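PDB 3LWS: aromatic amino acid beta-eliminating lyase/threonine aldolase from Exiguobacterium sibiricum, which carries covalently bound pyridoxal phosphate and belongs to the beta-eliminating lyase family, within the wider aminotransferase-like clan. Local coordinates for residues 339-342 with 343-346. Sequence-based numbering, arbitrary orientation. Where two conformers were deposited one is given.
Sequences ELDQ and QTRD
D341 is the N-cap of the C-terminal helix 342-355 and meets T344 through its side chain, where the loop after strand 326-332 turns into the helix on the protein surface. The capping bond is nearly straight: T344 N reaches D341 OD1 at 2.8 Å, with an N-H...O angle of 165°, nearly along the carboxylate C-O axis. A chi1 of 62° sets D341 CG between the backbone N and the carbonyl carbon, from where OD1 reaches T344 N. T344 OG1 lies 3.0 Å from the same OD1; a water that accepts from D341 N also bonds T344 OG1, and it donates weakly to D341 OD2. Backbone bonds then begin the helix, R345 N to D341 O and D346 N to Q342 O.

A side-chain bond spans the first turn, from Q342 to D346. Bent at chi2, the Q342 chain lets NE2 donate a short, bent hydrogen bond (2.6 Å, 136°) to D346 OD1, on its syn side but out of the carboxylate plane.

Nonpolar contact comes from R345, whose extended chain passes L340, CG lying 3.9 Å from L340 CB.

At its charged end, the R345 guanidinium bonds Y337 O through NH2 and makes a cation-pi contact with the Y337 ring, while L340 O lies over one guanidinium face, 3.1 Å from R345 NE but too poorly angled for a hydrogen bond.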
loop_
_atom_site.group_PDB
_atom_site.type_symbol
_atom_site.label_atom_id
_atom_site.label_comp_id
_atom_site.label_asym_id
_atom_site.label_seq_id
_atom_site.Cartn_x
_atom_site.Cartn_y
_atom_site.Cartn_z
ATOM N N GLU A 339 -12.725 -19.020 -22.269
ATOM C CA GLU A 339 -13.574 -20.030 -21.612
ATOM C C GLU A 339 -14.975 -20.089 -22.250
ATOM O O GLU A 339 -15.813 -20.893 -21.856
ATOM C CB GLU A 339 -13.614 -19.755 -20.095
ATOM C CG GLU A 339 -12.225 -20.053 -19.396
ATOM C CD GLU A 339 -12.044 -19.445 -18.006
ATOM O OE1 GLU A 339 -13.064 -19.146 -17.343
ATOM O OE2 GLU A 339 -10.865 -19.267 -17.563
ATOM N N LEU A 340 -15.241 -19.235 -23.223
ATOM C CA LEU A 340 -16.498 -19.302 -23.980
ATOM C C LEU A 340 -16.305 -20.215 -25.162
ATOM O O LEU A 340 -15.472 -19.937 -26.031
ATOM C CB LEU A 340 -16.912 -17.927 -24.489
ATOM C CG LEU A 340 -16.920 -16.800 -23.457
ATOM C CD1 LEU A 340 -17.459 -15.554 -24.117
ATOM C CD2 LEU A 340 -17.719 -17.175 -22.204
ATOM N N ASP A 341 -17.063 -21.308 -25.215
ATOM C CA ASP A 341 -16.951 -22.232 -26.346
ATOM C C ASP A 341 -17.595 -21.614 -27.577
ATOM O O ASP A 341 -18.233 -20.554 -27.502
ATOM C CB ASP A 341 -17.494 -23.639 -26.024
ATOM C CG ASP A 341 -18.965 -23.649 -25.696
ATOM O OD1 ASP A 341 -19.772 -23.186 -26.523
ATOM O OD2 ASP A 341 -19.317 -24.131 -24.609
ATOM N N GLN A 342 -17.395 -22.240 -28.731
ATOM C CA GLN A 342 -17.849 -21.635 -29.977
ATOM C C GLN A 342 -19.362 -21.440 -30.041
ATOM O O GLN A 342 -19.857 -20.389 -30.506
ATOM C CB GLN A 342 -17.368 -22.449 -31.181
ATOM C CG GLN A 342 -17.448 -21.688 -32.508
ATOM C CD GLN A 342 -16.715 -20.352 -32.467
ATOM O OE1 GLN A 342 -15.573 -20.272 -32.013
ATOM N NE2 GLN A 342 -17.377 -19.297 -32.948
ATOM N N GLN A 343 -20.097 -22.429 -29.534
ATOM C CA GLN A 343 -21.554 -22.385 -29.549
ATOM C C GLN A 343 -22.034 -21.263 -28.593
ATOM O O GLN A 343 -22.956 -20.515 -28.922
ATOM C CB GLN A 343 -22.150 -23.765 -29.188
ATOM C CG GLN A 343 -21.497 -24.998 -29.945
ATOM C CD GLN A 343 -20.020 -25.303 -29.542
ATOM O OE1 GLN A 343 -19.139 -25.461 -30.405
ATOM N NE2 GLN A 343 -19.756 -25.362 -28.232
ATOM N N THR A 344 -21.383 -21.147 -27.431
ATOM C CA THR A 344 -21.671 -20.057 -26.492
ATOM C C THR A 344 -21.371 -18.680 -27.128
ATOM O O THR A 344 -22.150 -17.745 -26.944
ATOM C CB THR A 344 -20.947 -20.258 -25.156
ATOM O OG1 THR A 344 -21.398 -21.479 -24.589
ATOM C CG2 THR A 344 -21.234 -19.142 -24.143
ATOM N N ARG A 345 -20.297 -18.536 -27.904
ATOM C CA ARG A 345 -20.046 -17.246 -28.582
ATOM C C ARG A 345 -21.066 -17.001 -29.650
ATOM O O ARG A 345 -21.662 -15.919 -29.723
ATOM C CB ARG A 345 -18.662 -17.179 -29.209
ATOM C CG ARG A 345 -17.549 -17.194 -28.223
ATOM C CD ARG A 345 -16.221 -17.439 -28.911
ATOM N NE ARG A 345 -15.133 -17.521 -27.937
ATOM C CZ ARG A 345 -13.887 -17.911 -28.217
ATOM N NH1 ARG A 345 -13.537 -18.263 -29.458
ATOM N NH2 ARG A 345 -12.982 -17.949 -27.247
ATOM N N ASP A 346 -21.291 -18.017 -30.479
ATOM C CA ASP A 346 -22.217 -17.900 -31.606
ATOM C C ASP A 346 -23.642 -17.563 -31.180
ATOM O O ASP A 346 -24.287 -16.717 -31.798
ATOM C CB ASP A 346 -22.227 -19.195 -32.442
ATOM C CG ASP A 346 -20.890 -19.462 -33.153
ATOM O OD1 ASP A 346 -19.931 -18.673 -32.990
ATOM O OD2 ASP A 346 -20.805 -20.483 -33.872
HETATM O O HOH W 1 -18.842 -21.647 -23.135
#